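Local coordinates for FrnE protein (Deinococcus radiodurans, PDB 5CO3), which probably acts as a cytoplasmic disulfide oxidoreductase of the DsbA-like thioredoxin family, making or rearranging disulfide bonds, at residues D15-I20 with V48-E53. Residues are numbered along the deposited sequence; the frame is centred on the assembly and turned at random.
Sequences DIWSDI and VWHSFE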
ATOM      1  N   ASP A  15       1.405  -9.445  -2.358  1.00 33.23           N
ATOM      2  CA  ASP A  15       0.443  -8.471  -2.869  1.00 32.11           C
ATOM      3  C   ASP A  15      -0.092  -7.608  -1.747  1.00 31.74           C
ATOM      4  O   ASP A  15      -0.592  -8.125  -0.748  1.00 38.19           O
ATOM      5  CB  ASP A  15      -0.707  -9.191  -3.574  1.00 37.26           C
ATOM      6  CG  ASP A  15      -0.248  -9.920  -4.794  1.00 38.33           C
ATOM      7  OD1 ASP A  15      -0.023  -9.242  -5.815  1.00 40.64           O
ATOM      8  OD2 ASP A  15      -0.072 -11.162  -4.727  1.00 43.72           O
ATOM      9  N   ILE A  16       0.013  -6.291  -1.896  1.00 32.24           N
ATOM     10  CA  ILE A  16      -0.430  -5.403  -0.834  1.00 28.64           C
ATOM     11  C   ILE A  16      -1.469  -4.419  -1.338  1.00 33.26           C
ATOM     12  O   ILE A  16      -1.207  -3.626  -2.248  1.00 35.14           O
ATOM     13  CB  ILE A  16       0.738  -4.623  -0.209  1.00 28.55           C
ATOM     14  CG1 ILE A  16       1.907  -5.566   0.100  1.00 33.82           C
ATOM     15  CG2 ILE A  16       0.279  -3.915   1.060  1.00 30.48           C
ATOM     16  CD1 ILE A  16       3.120  -4.857   0.643  1.00 33.54           C
ATOM     17  N   TRP A  17      -2.651  -4.476  -0.738  1.00 33.00           N
ATOM     18  CA  TRP A  17      -3.680  -3.475  -1.017  1.00 27.06           C
ATOM     19  C   TRP A  17      -3.549  -2.332  -0.023  1.00 31.04           C
ATOM     20  O   TRP A  17      -3.357  -2.541   1.174  1.00 30.62           O
ATOM     21  CB  TRP A  17      -5.073  -4.098  -0.960  1.00 30.53           C
ATOM     22  CG  TRP A  17      -5.489  -4.723  -2.266  1.00 30.31           C
ATOM     23  CD1 TRP A  17      -6.228  -4.139  -3.255  1.00 30.32           C
ATOM     24  CD2 TRP A  17      -5.180  -6.044  -2.724  1.00 38.81           C
ATOM     25  NE1 TRP A  17      -6.404  -5.016  -4.298  1.00 32.00           N
ATOM     26  CE2 TRP A  17      -5.773  -6.196  -3.996  1.00 37.26           C
ATOM     27  CE3 TRP A  17      -4.465  -7.115  -2.180  1.00 36.48           C
ATOM     28  CZ2 TRP A  17      -5.665  -7.373  -4.734  1.00 40.14           C
ATOM     29  CZ3 TRP A  17      -4.366  -8.290  -2.914  1.00 41.79           C
ATOM     30  CH2 TRP A  17      -4.962  -8.406  -4.177  1.00 40.09           C
ATOM     31  N   SER A  18      -3.649  -1.107  -0.529  1.00 28.09           N
ATOM     32  CA  SER A  18      -3.328   0.043   0.285  1.00 26.07           C
ATOM     33  C   SER A  18      -4.014   1.276  -0.298  1.00 25.77           C
ATOM     34  O   SER A  18      -4.245   1.328  -1.504  1.00 27.40           O
ATOM     35  CB  SER A  18      -1.820   0.238   0.332  1.00 28.26           C
ATOM     36  OG  SER A  18      -1.480   1.373   1.085  1.00 30.33           O
ATOM     37  N   ASP A  19      -4.344   2.233   0.564  1.00 29.28           N
ATOM     38  CA  ASP A  19      -4.778   3.553   0.116  1.00 25.84           C
ATOM     39  C   ASP A  19      -3.809   4.606   0.615  1.00 24.10           C
ATOM     40  O   ASP A  19      -3.313   4.547   1.740  1.00 25.36           O
ATOM     41  CB  ASP A  19      -6.197   3.887   0.601  1.00 25.54           C
ATOM     42  CG  ASP A  19      -6.834   5.045  -0.185  1.00 33.21           C
ATOM     43  OD1 ASP A  19      -6.218   5.549  -1.155  1.00 24.39           O
ATOM     44  OD2 ASP A  19      -7.964   5.430   0.159  1.00 27.54           O
ATOM     45  N   ILE A  20      -3.548   5.572  -0.258  1.00 25.58           N
ATOM     46  CA  ILE A  20      -2.684   6.698   0.067  0.61 24.03           C
ATOM     47  C   ILE A  20      -3.266   7.491   1.231  1.00 22.70           C
ATOM     48  O   ILE A  20      -2.519   8.048   2.046  1.00 22.98           O
ATOM     49  CB  ILE A  20      -2.488   7.608  -1.168  0.61 22.08           C
ATOM     50  CG1 ILE A  20      -1.678   6.859  -2.225  0.61 24.97           C
ATOM     51  CG2 ILE A  20      -1.798   8.915  -0.799  0.61 23.75           C
ATOM     52  CD1 ILE A  20      -2.237   6.924  -3.602  0.61 26.77           C
ATOM     53  N   VAL A  48       4.088  -6.369  -4.936  1.00 38.72           N
ATOM     54  CA  VAL A  48       3.182  -5.746  -5.896  1.00 39.26           C
ATOM     55  C   VAL A  48       2.131  -4.936  -5.147  1.00 40.44           C
ATOM     56  O   VAL A  48       1.346  -5.497  -4.379  1.00 42.89           O
ATOM     57  CB  VAL A  48       2.481  -6.795  -6.789  1.00 39.59           C
ATOM     58  CG1 VAL A  48       1.425  -6.134  -7.691  1.00 39.96           C
ATOM     59  CG2 VAL A  48       3.501  -7.551  -7.616  1.00 39.47           C
ATOM     60  N   TRP A  49       2.118  -3.620  -5.350  1.00 37.08           N
ATOM     61  CA  TRP A  49       1.104  -2.796  -4.709  1.00 36.32           C
ATOM     62  C   TRP A  49      -0.180  -2.857  -5.532  1.00 35.21           C
ATOM     63  O   TRP A  49      -0.147  -2.956  -6.765  1.00 36.34           O
ATOM     64  CB  TRP A  49       1.593  -1.344  -4.529  1.00 35.47           C
ATOM     65  CG  TRP A  49       2.727  -1.239  -3.530  1.00 39.15           C
ATOM     66  CD1 TRP A  49       4.066  -1.309  -3.799  1.00 33.71           C
ATOM     67  CD2 TRP A  49       2.612  -1.088  -2.102  1.00 39.96           C
ATOM     68  NE1 TRP A  49       4.794  -1.200  -2.626  1.00 32.60           N
ATOM     69  CE2 TRP A  49       3.923  -1.063  -1.573  1.00 34.38           C
ATOM     70  CE3 TRP A  49       1.528  -0.957  -1.223  1.00 38.10           C
ATOM     71  CZ2 TRP A  49       4.182  -0.928  -0.199  1.00 34.65           C
ATOM     72  CZ3 TRP A  49       1.783  -0.820   0.138  1.00 34.03           C
ATOM     73  CH2 TRP A  49       3.100  -0.809   0.636  1.00 37.67           C
ATOM     74  N   HIS A  50      -1.307  -2.845  -4.831  1.00 37.38           N
ATOM     75  CA  HIS A  50      -2.617  -2.833  -5.462  1.00 34.18           C
ATOM     76  C   HIS A  50      -3.422  -1.670  -4.923  1.00 32.52           C
ATOM     77  O   HIS A  50      -3.301  -1.309  -3.748  1.00 32.99           O
ATOM     78  CB  HIS A  50      -3.369  -4.140  -5.218  1.00 37.58           C
ATOM     79  CG  HIS A  50      -2.707  -5.340  -5.819  1.00 38.85           C
ATOM     80  ND1 HIS A  50      -3.030  -5.822  -7.067  1.00 45.13           N
ATOM     81  CD2 HIS A  50      -1.731  -6.148  -5.341  1.00 38.94           C
ATOM     82  CE1 HIS A  50      -2.283  -6.881  -7.333  1.00 44.32           C
ATOM     83  NE2 HIS A  50      -1.486  -7.097  -6.303  1.00 41.60           N
ATOM     84  N   SER A  51      -4.233  -1.088  -5.796  1.00 33.66           N
ATOM     85  CA  SER A  51      -5.034   0.080  -5.454  1.00 33.77           C
ATOM     86  C   SER A  51      -6.211  -0.270  -4.564  1.00 33.39           C
ATOM     87  O   SER A  51      -6.897  -1.272  -4.774  1.00 36.28           O
ATOM     88  CB  SER A  51      -5.540   0.767  -6.721  1.00 35.02           C
ATOM     89  OG  SER A  51      -4.483   1.012  -7.624  1.00 37.00           O
ATOM     90  N   PHE A  52      -6.439   0.579  -3.571  1.00 30.00           N
ATOM     91  CA  PHE A  52      -7.607   0.483  -2.718  1.00 34.08           C
ATOM     92  C   PHE A  52      -8.005   1.909  -2.373  1.00 28.37           C
ATOM     93  O   PHE A  52      -7.140   2.735  -2.066  1.00 29.08           O
ATOM     94  CB  PHE A  52      -7.309  -0.325  -1.458  1.00 32.49           C
ATOM     95  CG  PHE A  52      -8.530  -0.684  -0.656  1.00 35.44           C
ATOM     96  CD1 PHE A  52      -9.095   0.232   0.216  1.00 36.40           C
ATOM     97  CD2 PHE A  52      -9.093  -1.948  -0.751  1.00 34.44           C
ATOM     98  CE1 PHE A  52     -10.204  -0.098   0.963  1.00 37.33           C
ATOM     99  CE2 PHE A  52     -10.201  -2.285  -0.002  1.00 37.06           C
ATOM    100  CZ  PHE A  52     -10.762  -1.352   0.852  1.00 43.65           C
ATOM    101  N   GLU A  53      -9.298   2.197  -2.466  1.00 33.85           N
ATOM    102  CA  GLU A  53      -9.822   3.499  -2.083  1.00 33.50           C
ATOM    103  C   GLU A  53     -10.770   3.345  -0.913  1.00 38.02           C
ATOM    104  O   GLU A  53     -11.783   2.655  -1.024  1.00 39.87           O
ATOM    105  CB  GLU A  53     -10.543   4.168  -3.259  1.00 30.70           C
ATOM    106  CG  GLU A  53      -9.616   4.939  -4.184  1.00 28.80           C
ATOM    107  CD  GLU A  53     -10.337   5.516  -5.393  1.00 36.71           C
ATOM    108  OE1 GLU A  53     -10.808   6.676  -5.340  1.00 38.20           O
ATOM    109  OE2 GLU A  53     -10.442   4.794  -6.407  1.00 36.84           O
TER
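The imidazole of His50 lies over the six-membered ring of Trp17 in a face-to-face stack, with centroids 4.2 Å apart and planes 17° from parallel. His50 CB continues this cover onto the five-membered ring, 3.3 Å from its centroid and almost on the ring normal, a CH-pi contact. At the edge of the imidazole, His50 NE2 donates to Asp15 OD1 in a nearly straight bond of 2.6 Å. The oxygen lies close to the ring plane, whereas NE2 meets it on the anti side and somewhat out of the plane of a carboxylate turned 52° from the ring. Asp15 CG stands beside its own backbone N (chi1 -65°), which sends OD1 over to the neighbouring strand.

Ile16 and Trp49 occupy the other face of the sheet, side by side. Ile16 CD1 sits over the six-membered ring of Trp49, while Ile16 CG2 meets CZ3 of that indole at 3.6 Å; Ser18 CB touches the ring's edge.

Backbone bonds of a parallel ladder set this register: Ile16 N to Val48 O (2.9 Å), His50 N to Ile16 O (2.7 Å) and Ser18 N to His50 O (3.2 Å). Beyond them the ladder fades into a weak bond from Phe52 N to Ser18 O.

With His50 ND1 bonded to Asp179 and Asp15 OD2 paired with Arg13, the imidazole is fixed in rotation and, set between two carboxylates, may favour the protonated form. Trp17 NE1 is hydrogen-bonded to the backbone O of Asp179. Without the indole, as with an alanine at Trp17, one face of the His50 ring would probably lose its cover and the Asp179 carbonyl its N-H donor.

These are the two parallel strands of the beta-alpha-beta unit 12-18, 23-38, 45-51 of the thioredoxin-like fold. Strand 12-18 also pairs with 193-196; helix 173-186 packs on Trp17, and helix 125-137 on Trp49.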